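Local coordinates for protein BpsB (PgaB), Poly-beta-1,6-N-acetyl-D-glucosamine N-deacetylase (Bordetella bronchiseptica RB50, PDB 5BU6) that deacetylates the exopolysaccharide poly-beta-1,6-N-acetyl-D-glucosamine as a family 4 carbohydrate esterase and is required for biofilm formation in this bacterium, at residues Val106-Pro116 with His131-Leu140; Asn157-Pro166 with Pro172-Leu180. The protein carries 5 engineered substitutions. All coordinates share one frame; numbering follows the deposited sequence.

Contact 1 of 2, residues Val106-Pro116 with His131-Leu140; sequences VAVVTSWTDAP and HDFFMTWAQL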
loop_
_atom_site.group_PDB
_atom_site.type_symbol
_atom_site.label_atom_id
_atom_site.label_comp_id
_atom_site.label_asym_id
_atom_site.label_seq_id
_atom_site.Cartn_x
_atom_site.Cartn_y
_atom_site.Cartn_z
ATOM N N VAL A 106 -2.101 -0.262 -7.025
ATOM C CA VAL A 106 -0.719 -0.712 -6.865
ATOM C C VAL A 106 0.033 0.371 -6.089
ATOM O O VAL A 106 0.060 1.514 -6.514
ATOM C CB VAL A 106 -0.034 -0.964 -8.224
ATOM C CG1 VAL A 106 1.462 -1.279 -8.025
ATOM C CG2 VAL A 106 -0.741 -2.088 -8.987
ATOM N N ALA A 107 0.611 0.021 -4.948
ATOM C CA ALA A 107 1.260 1.011 -4.090
ATOM C C ALA A 107 2.772 0.811 -4.183
ATOM O O ALA A 107 3.280 -0.307 -3.974
ATOM C CB ALA A 107 0.770 0.892 -2.648
ATOM N N VAL A 108 3.462 1.894 -4.521
ATOM C CA VAL A 108 4.875 1.892 -4.888
ATOM C C VAL A 108 5.752 2.409 -3.754
ATOM O O VAL A 108 5.478 3.474 -3.244
ATOM C CB VAL A 108 5.078 2.796 -6.131
ATOM C CG1 VAL A 108 6.538 2.976 -6.464
ATOM C CG2 VAL A 108 4.278 2.247 -7.315
ATOM N N VAL A 109 6.786 1.671 -3.342
ATOM C CA VAL A 109 7.781 2.238 -2.424
ATOM C C VAL A 109 8.821 2.919 -3.302
ATOM O O VAL A 109 9.599 2.246 -3.977
ATOM C CB VAL A 109 8.468 1.193 -1.541
ATOM C CG1 VAL A 109 9.431 1.883 -0.582
ATOM C CG2 VAL A 109 7.431 0.356 -0.770
ATOM N N THR A 110 8.825 4.239 -3.349
ATOM C CA THR A 110 9.534 4.875 -4.455
ATOM C C THR A 110 11.059 4.839 -4.280
ATOM O O THR A 110 11.786 4.947 -5.254
ATOM C CB THR A 110 9.044 6.320 -4.696
ATOM O OG1 THR A 110 9.167 7.099 -3.504
ATOM C CG2 THR A 110 7.578 6.307 -5.136
ATOM N N SER A 111 11.560 4.662 -3.066
ATOM C CA SER A 111 13.010 4.551 -2.936
ATOM C C SER A 111 13.508 3.191 -3.468
ATOM O O SER A 111 14.698 3.030 -3.739
ATOM C CB SER A 111 13.475 4.758 -1.483
ATOM O OG SER A 111 13.138 3.646 -0.680
ATOM N N TRP A 112 12.596 2.234 -3.620
ATOM C CA TRP A 112 12.912 0.928 -4.179
ATOM C C TRP A 112 12.829 0.958 -5.699
ATOM O O TRP A 112 13.761 0.598 -6.392
ATOM C CB TRP A 112 11.940 -0.132 -3.629
ATOM C CG TRP A 112 12.052 -0.383 -2.165
ATOM C CD1 TRP A 112 12.950 0.153 -1.309
ATOM C CD2 TRP A 112 11.213 -1.249 -1.376
ATOM N NE1 TRP A 112 12.734 -0.313 -0.036
ATOM C CE2 TRP A 112 11.682 -1.185 -0.050
ATOM C CE3 TRP A 112 10.121 -2.056 -1.666
ATOM C CZ2 TRP A 112 11.098 -1.899 0.991
ATOM C CZ3 TRP A 112 9.538 -2.791 -0.619
ATOM C CH2 TRP A 112 10.031 -2.694 0.686
ATOM N N THR A 113 11.670 1.368 -6.200
ATOM C CA THR A 113 11.435 1.551 -7.625
ATOM C C THR A 113 12.440 2.531 -8.230
ATOM O O THR A 113 12.948 2.318 -9.329
ATOM C CB THR A 113 9.987 2.045 -7.859
ATOM O OG1 THR A 113 9.091 1.080 -7.292
ATOM C CG2 THR A 113 9.665 2.237 -9.378
ATOM N N ASP A 114 12.746 3.596 -7.499
ATOM C CA ASP A 114 13.646 4.619 -8.022
ATOM C C ASP A 114 15.093 4.480 -7.535
ATOM O O ASP A 114 15.833 5.446 -7.540
ATOM C CB ASP A 114 13.145 6.010 -7.645
ATOM C CG ASP A 114 13.698 7.072 -8.543
ATOM O OD1 ASP A 114 13.534 6.922 -9.773
ATOM O OD2 ASP A 114 14.312 8.021 -8.016
ATOM N N ALA A 115 15.488 3.299 -7.072
ATOM C CA ALA A 115 16.860 3.151 -6.601
ATOM C C ALA A 115 17.852 3.409 -7.731
ATOM O O ALA A 115 17.567 3.120 -8.896
ATOM C CB ALA A 115 17.079 1.747 -6.000
ATOM N N PRO A 116 19.019 3.954 -7.386
ATOM C CA PRO A 116 20.083 4.222 -8.367
ATOM C C PRO A 116 20.413 2.985 -9.200
ATOM O O PRO A 116 20.412 1.882 -8.650
ATOM C CB PRO A 116 21.278 4.612 -7.492
ATOM C CG PRO A 116 20.685 5.107 -6.228
ATOM C CD PRO A 116 19.426 4.320 -6.013
ATOM N N HIS A 131 18.198 -4.728 -7.746
ATOM C CA HIS A 131 17.383 -3.678 -8.332
ATOM C C HIS A 131 16.280 -4.244 -9.238
ATOM O O HIS A 131 15.146 -3.764 -9.209
ATOM C CB HIS A 131 18.292 -2.710 -9.119
ATOM C CG HIS A 131 17.592 -1.491 -9.631
ATOM N ND1 HIS A 131 16.922 -0.613 -8.807
ATOM C CD2 HIS A 131 17.464 -1.001 -10.886
ATOM C CE1 HIS A 131 16.405 0.362 -9.531
ATOM N NE2 HIS A 131 16.720 0.152 -10.796
ATOM N N ASP A 132 16.581 -5.293 -10.007
ATOM C CA ASP A 132 15.600 -5.767 -10.983
ATOM C C ASP A 132 14.569 -6.740 -10.398
ATOM O O ASP A 132 13.771 -7.330 -11.135
ATOM C CB ASP A 132 16.311 -6.404 -12.179
ATOM C CG ASP A 132 17.522 -7.210 -11.773
ATOM O OD1 ASP A 132 17.657 -7.504 -10.571
ATOM O OD2 ASP A 132 18.335 -7.557 -12.657
ATOM N N PHE A 133 14.541 -6.881 -9.076
ATOM C CA PHE A 133 13.408 -7.559 -8.438
ATOM C C PHE A 133 12.133 -6.725 -8.510
ATOM O O PHE A 133 11.033 -7.236 -8.289
ATOM C CB PHE A 133 13.710 -7.893 -6.971
ATOM C CG PHE A 133 14.463 -9.181 -6.782
ATOM C CD1 PHE A 133 15.228 -9.703 -7.808
ATOM C CD2 PHE A 133 14.374 -9.887 -5.596
ATOM C CE1 PHE A 133 15.920 -10.907 -7.654
ATOM C CE2 PHE A 133 15.060 -11.100 -5.429
ATOM C CZ PHE A 133 15.827 -11.608 -6.460
ATOM N N PHE A 134 12.280 -5.439 -8.799
ATOM C CA PHE A 134 11.129 -4.531 -8.830
ATOM C C PHE A 134 10.712 -4.127 -10.248
ATOM O O PHE A 134 11.542 -4.025 -11.141
ATOM C CB PHE A 134 11.456 -3.287 -7.997
ATOM C CG PHE A 134 11.717 -3.602 -6.558
ATOM C CD1 PHE A 134 10.666 -3.787 -5.684
ATOM C CD2 PHE A 134 13.004 -3.782 -6.095
ATOM C CE1 PHE A 134 10.894 -4.115 -4.360
ATOM C CE2 PHE A 134 13.239 -4.099 -4.772
ATOM C CZ PHE A 134 12.182 -4.275 -3.908
ATOM N N MET A 135 9.414 -3.882 -10.420
ATOM C CA MET A 135 8.859 -3.289 -11.627
ATOM C C MET A 135 9.574 -2.015 -12.015
ATOM O O MET A 135 9.968 -1.215 -11.153
ATOM C CB MET A 135 7.379 -2.952 -11.445
ATOM C CG MET A 135 6.438 -4.069 -11.612
ATOM S SD MET A 135 4.753 -3.401 -11.474
ATOM C CE MET A 135 4.741 -2.869 -9.773
ATOM N N THR A 136 9.716 -1.802 -13.315
ATOM C CA THR A 136 10.300 -0.552 -13.781
ATOM C C THR A 136 9.255 0.548 -13.832
ATOM O O THR A 136 8.051 0.294 -13.746
ATOM C CB THR A 136 10.950 -0.717 -15.150
ATOM O OG1 THR A 136 9.947 -0.972 -16.137
ATOM C CG2 THR A 136 11.961 -1.873 -15.112
ATOM N N TRP A 137 9.722 1.785 -13.932
ATOM C CA TRP A 137 8.815 2.912 -14.056
ATOM C C TRP A 137 7.972 2.778 -15.313
ATOM O O TRP A 137 6.794 3.128 -15.312
ATOM C CB TRP A 137 9.577 4.227 -14.075
ATOM C CG TRP A 137 9.998 4.771 -12.722
ATOM C CD1 TRP A 137 11.274 5.056 -12.320
ATOM C CD2 TRP A 137 9.148 5.102 -11.617
ATOM N NE1 TRP A 137 11.264 5.550 -11.036
ATOM C CE2 TRP A 137 9.973 5.607 -10.590
ATOM C CE3 TRP A 137 7.760 5.051 -11.408
ATOM C CZ2 TRP A 137 9.465 6.043 -9.364
ATOM C CZ3 TRP A 137 7.258 5.479 -10.186
ATOM C CH2 TRP A 137 8.108 5.966 -9.184
ATOM N N ALA A 138 8.588 2.300 -16.390
ATOM C CA ALA A 138 7.884 2.125 -17.664
ATOM C C ALA A 138 6.743 1.136 -17.508
ATOM O O ALA A 138 5.634 1.347 -18.024
ATOM C CB ALA A 138 8.831 1.656 -18.732
ATOM N N GLN A 139 7.010 0.053 -16.786
ATOM C CA GLN A 139 5.973 -0.933 -16.492
ATOM C C GLN A 139 4.829 -0.332 -15.647
ATOM O O GLN A 139 3.654 -0.553 -15.937
ATOM C CB GLN A 139 6.586 -2.157 -15.786
ATOM C CG GLN A 139 7.364 -3.058 -16.753
ATOM C CD GLN A 139 8.281 -4.040 -16.050
ATOM O OE1 GLN A 139 8.473 -3.983 -14.840
ATOM N NE2 GLN A 139 8.873 -4.933 -16.821
ATOM N N LEU A 140 5.162 0.437 -14.618
ATOM C CA LEU A 140 4.122 1.098 -13.826
ATOM C C LEU A 140 3.280 2.065 -14.643
ATOM O O LEU A 140 2.051 2.132 -14.473
ATOM C CB LEU A 140 4.733 1.861 -12.643
ATOM C CG LEU A 140 5.186 0.964 -11.491
ATOM C CD1 LEU A 140 6.163 1.719 -10.622
ATOM C CD2 LEU A 140 3.990 0.503 -10.657
HETATM O O HOH W 1 8.557 -0.996 -8.647
#
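Trp-137 lays one face of its indole over the methyl of Thr-113 and turns its ring N-H to Asp-114. The Thr-113 CG2 methyl sits over the middle of the six-membered ring of Trp-137, 3.6 Å from its centroid, a CH-pi contact. At the indole edge, Trp-137 NE1 donates to Asp-114 OD1 at 2.9 Å (161° at the hydrogen); the acceptor lies near the indole plane, while the donor meets the anti side of OD1, somewhat out of the carboxylate plane. Threonine suits its place by having two branches: with chi1 at -58°, OG1 lies beside the backbone N and CG2 anti to it, which gives the methyl to the indole. A water donates to Met-135 O.

Farther along, Trp-112 CB stands 4.1 Å above the centroid of the Phe-134 ring; the two aromatic planes are inclined at 41°. His-131 ends the row, its CE1 making a close carbon-oxygen approach of 3.1 Å to Ala-115 O, while its ND1, buried against Ala-115 CB, has no polar partner in the model.

This is a beta-alpha-beta crossover: strand 104-108 leads, through helix 110-113 and the short strands 121-124 and 127-129, to helix 137-145 and then to the neighbouring parallel strand 149-153. Branched Val-106, Val-108 and Leu-140 line the strand-helix interface, Val-108 CG2 meeting Leu-140 CD2 tip to tip at 3.8 Å, while flexible, unbranched Met-135, just before the helix, brings CE to Val-106 CG1 (4.0 Å). A capping box fixes the helix start: Gln-139 N donates to Thr-136 OG1 (3.2 Å) and Thr-136 N to Gln-139 OE1. Beyond these, His-210 of helix 189-211 stacks on Trp-137, and Tyr-86 on Phe-134.

Contact 2 of 2, residues Asn157-Pro166 with Pro172-Leu180; sequences NLHRGVLANP and PAASSRQYL. With NI (nickel (II) ion), chain C.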
loop_
_atom_site.group_PDB
_atom_site.type_symbol
_atom_site.label_atom_id
_atom_site.label_comp_id
_atom_site.label_asym_id
_atom_site.label_seq_id
_atom_site.Cartn_x
_atom_site.Cartn_y
_atom_site.Cartn_z
ATOM N N ASN A 157 10.621 6.153 1.678
ATOM C CA ASN A 157 11.532 5.315 2.445
ATOM C C ASN A 157 11.022 5.066 3.864
ATOM O O ASN A 157 11.762 5.162 4.821
ATOM C CB ASN A 157 12.919 5.960 2.475
ATOM C CG ASN A 157 13.996 5.024 2.971
ATOM O OD1 ASN A 157 13.852 3.793 2.919
ATOM N ND2 ASN A 157 15.083 5.600 3.466
ATOM N N LEU A 158 9.737 4.767 4.010
ATOM C CA LEU A 158 9.215 4.459 5.344
ATOM C C LEU A 158 8.900 2.979 5.484
ATOM O O LEU A 158 8.328 2.561 6.488
ATOM C CB LEU A 158 7.961 5.276 5.631
ATOM C CG LEU A 158 8.181 6.785 5.598
ATOM C CD1 LEU A 158 6.852 7.462 5.826
ATOM C CD2 LEU A 158 9.196 7.224 6.635
ATOM N N HIS A 159 9.253 2.195 4.472
ATOM C CA HIS A 159 8.925 0.766 4.485
ATOM C C HIS A 159 10.058 -0.017 5.156
ATOM O O HIS A 159 10.647 -0.927 4.566
ATOM C CB HIS A 159 8.657 0.276 3.050
ATOM C CG HIS A 159 7.754 -0.923 2.979
ATOM N ND1 HIS A 159 8.014 -2.094 3.654
ATOM C CD2 HIS A 159 6.612 -1.139 2.288
ATOM C CE1 HIS A 159 7.063 -2.973 3.402
ATOM N NE2 HIS A 159 6.196 -2.419 2.577
ATOM N N ARG A 160 10.369 0.355 6.397
ATOM C CA ARG A 160 11.474 -0.254 7.115
ATOM C C ARG A 160 11.376 0.087 8.583
ATOM O O ARG A 160 10.550 0.915 8.983
ATOM C CB ARG A 160 12.809 0.240 6.564
ATOM C CG ARG A 160 12.926 1.742 6.704
ATOM C CD ARG A 160 14.179 2.355 6.121
ATOM N NE ARG A 160 14.025 3.809 6.184
ATOM C CZ ARG A 160 14.528 4.596 7.132
ATOM N NH1 ARG A 160 14.292 5.901 7.091
ATOM N NH2 ARG A 160 15.280 4.097 8.108
ATOM N N GLY A 161 12.228 -0.543 9.374
ATOM C CA GLY A 161 12.290 -0.263 10.791
ATOM C C GLY A 161 13.351 0.771 11.083
ATOM O O GLY A 161 14.348 0.858 10.370
ATOM N N VAL A 162 13.121 1.562 12.128
ATOM C CA VAL A 162 14.101 2.520 12.622
ATOM C C VAL A 162 14.290 2.319 14.111
ATOM O O VAL A 162 13.500 1.629 14.750
ATOM C CB VAL A 162 13.678 3.978 12.385
ATOM C CG1 VAL A 162 13.411 4.216 10.926
ATOM C CG2 VAL A 162 12.454 4.328 13.230
ATOM N N LEU A 163 15.325 2.937 14.666
ATOM C CA LEU A 163 15.604 2.771 16.084
ATOM C C LEU A 163 14.578 3.488 16.956
ATOM O O LEU A 163 14.400 4.700 16.865
ATOM C CB LEU A 163 17.017 3.256 16.417
ATOM C CG LEU A 163 17.790 2.194 17.197
ATOM C CD1 LEU A 163 17.680 0.849 16.476
ATOM C CD2 LEU A 163 19.245 2.599 17.393
ATOM N N ALA A 164 13.904 2.709 17.793
ATOM C CA ALA A 164 12.945 3.226 18.759
ATOM C C ALA A 164 13.580 3.607 20.101
ATOM O O ALA A 164 13.060 4.468 20.811
ATOM C CB ALA A 164 11.860 2.210 18.989
ATOM N N ASN A 165 14.681 2.947 20.453
ATOM C CA ASN A 165 15.361 3.196 21.723
ATOM C C ASN A 165 16.879 2.972 21.604
ATOM O O ASN A 165 17.340 2.401 20.615
ATOM C CB ASN A 165 14.759 2.307 22.826
ATOM C CG ASN A 165 14.845 0.821 22.509
ATOM O OD1 ASN A 165 15.674 0.381 21.713
ATOM N ND2 ASN A 165 13.979 0.038 23.142
ATOM N N PRO A 166 17.661 3.435 22.598
ATOM C CA PRO A 166 19.120 3.299 22.499
ATOM C C PRO A 166 19.634 1.875 22.277
ATOM O O PRO A 166 20.631 1.729 21.570
ATOM C CB PRO A 166 19.605 3.829 23.851
ATOM C CG PRO A 166 18.597 4.852 24.215
ATOM C CD PRO A 166 17.273 4.330 23.702
ATOM N N PRO A 172 8.199 0.754 13.279
ATOM C CA PRO A 172 8.015 1.264 11.908
ATOM C C PRO A 172 8.527 2.700 11.744
ATOM O O PRO A 172 8.356 3.512 12.649
ATOM C CB PRO A 172 6.496 1.207 11.707
ATOM C CG PRO A 172 6.033 0.127 12.631
ATOM C CD PRO A 172 6.960 0.178 13.831
ATOM N N ALA A 173 9.126 2.999 10.596
ATOM C CA ALA A 173 9.737 4.308 10.345
ATOM C C ALA A 173 8.754 5.473 10.398
ATOM O O ALA A 173 9.143 6.590 10.735
ATOM C CB ALA A 173 10.439 4.306 8.994
ATOM N N ALA A 174 7.493 5.225 10.050
ATOM C CA ALA A 174 6.527 6.322 9.961
ATOM C C ALA A 174 5.896 6.665 11.301
ATOM O O ALA A 174 5.442 7.791 11.516
ATOM C CB ALA A 174 5.431 5.993 8.945
ATOM N N SER A 175 5.868 5.699 12.205
ATOM C CA SER A 175 5.101 5.852 13.434
ATOM C C SER A 175 5.924 6.467 14.553
ATOM O O SER A 175 5.463 7.353 15.269
ATOM C CB SER A 175 4.556 4.493 13.882
ATOM O OG SER A 175 5.608 3.629 14.285
ATOM N N SER A 176 7.150 5.994 14.696
ATOM C CA SER A 176 7.949 6.339 15.857
ATOM C C SER A 176 8.767 7.606 15.665
ATOM O O SER A 176 9.263 7.882 14.572
ATOM C CB SER A 176 8.879 5.174 16.209
ATOM O OG SER A 176 9.668 4.794 15.097
ATOM N N ARG A 177 8.897 8.378 16.739
ATOM C CA ARG A 177 9.942 9.384 16.804
ATOM C C ARG A 177 11.257 8.640 17.001
ATOM O O ARG A 177 11.484 8.015 18.042
ATOM C CB ARG A 177 9.681 10.392 17.927
ATOM C CG ARG A 177 8.702 11.489 17.526
ATOM C CD ARG A 177 8.290 12.367 18.705
ATOM N NE ARG A 177 7.487 11.638 19.687
ATOM C CZ ARG A 177 6.211 11.303 19.515
ATOM N NH1 ARG A 177 5.580 11.620 18.389
ATOM N NH2 ARG A 177 5.563 10.643 20.468
ATOM N N GLN A 178 12.114 8.685 15.987
ATOM C CA GLN A 178 13.293 7.832 15.979
ATOM C C GLN A 178 14.434 8.379 16.841
ATOM O O GLN A 178 14.621 9.592 16.982
ATOM C CB GLN A 178 13.784 7.606 14.548
ATOM C CG GLN A 178 14.488 8.798 13.927
ATOM C CD GLN A 178 15.049 8.488 12.552
ATOM O OE1 GLN A 178 15.281 7.327 12.211
ATOM N NE2 GLN A 178 15.275 9.529 11.755
ATOM N N TYR A 179 15.192 7.456 17.418
ATOM C CA TYR A 179 16.331 7.799 18.250
ATOM C C TYR A 179 17.569 8.075 17.381
ATOM O O TYR A 179 17.923 7.268 16.521
ATOM C CB TYR A 179 16.585 6.670 19.251
ATOM C CG TYR A 179 17.774 6.890 20.141
ATOM C CD1 TYR A 179 17.721 7.797 21.187
ATOM C CD2 TYR A 179 18.955 6.184 19.938
ATOM C CE1 TYR A 179 18.816 7.999 22.006
ATOM C CE2 TYR A 179 20.048 6.377 20.749
ATOM C CZ TYR A 179 19.976 7.286 21.780
ATOM O OH TYR A 179 21.065 7.485 22.591
ATOM N N LEU A 180 18.212 9.221 17.601
ATOM C CA LEU A 180 19.359 9.636 16.788
ATOM C C LEU A 180 20.685 9.494 17.527
ATOM O O LEU A 180 21.004 10.303 18.399
ATOM C CB LEU A 180 19.189 11.082 16.329
ATOM C CG LEU A 180 17.865 11.354 15.624
ATOM C CD1 LEU A 180 17.757 12.819 15.250
ATOM C CD2 LEU A 180 17.736 10.461 14.403
HETATM NI NI NI C . 4.421 -3.244 1.881
HETATM O O HOH W 2 6.409 2.995 8.645
HETATM O O HOH W 3 2.703 -4.258 1.146
HETATM O O HOH W 4 5.050 -5.272 2.318
#
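A short antiparallel hairpin, strands 161-163 and 170-172, leaves the nickel site, and the chain after it folds back so that Ala-173 and Tyr-179 both bond to the backbone of 157-166. Ala-173 N donates to Arg-160 O at 3.0 Å, beside the non-hydrogen-bonded pair Gly-161 and Pro-172, where a proline's lack of an N-H costs nothing. At the far end Tyr-179 N meets Leu-163 O at 2.9 Å, almost straight (174°).

Between these bonds Val-162 points into the returning chain. Its CG1 packs on Ala-173 CB (3.5 Å), where a small residue lets the backbones come close, and its CG2 lies 3.4 Å from Ser-176 OG. Leu-158 CD1 likewise reaches Ala-174 CB at 3.7 Å. A water bridges the same two residues, donating to Leu-158 O and accepting from Ala-174 N.

Family 4 carbohydrate esterases hold their metal with an Asp-His-His triad, here Asp-84, His-154 and His-159, and 157-166 gives one histidine: His-159 NE2 binds nickel at 2.1 Å, and two waters are also bound. His-159 is at the centre of an inverse gamma turn, and its side chain leaves the backbone away from 172-180. Next to it, Arg-160 NE donates to Asn-157 O at 3.0 Å.

The turn after Pro-172 is tied by its own serines: the hydroxyls of Ser-175 and Ser-176 donate to Pro-172 O from opposite faces of the carbonyl plane. At the outer end, Tyr-179 CG is anti to its backbone N (chi1 178°), which carries the ring under Pro-166; Pro-166 CG stands 4.0 Å from the ring centroid, offset toward the rim.

Overall arrangement
Contact 1 closes before contact 2 opens along the chain, and their centres lie about 22 Å apart, yet they meet at the nickel-binding histidine. Val-109 CG2 comes within 3.5 Å of His-159 CD2, and Trp-112 CH2 within 3.6 Å of His-159 ND1, so Val-109 and Trp-112, after strand 104-108, pack against the metal-binding ring that 157-166 supplies. Asp-84 and His-154 complete the protein part of this metal site. Helix 189-211 borders both contacts, touching Thr-110 and Asp-114 in one and Leu-158 and Gln-178 in the other. A nickel ion lies about 4 Å from the nearest side-chain atom of Asp-114.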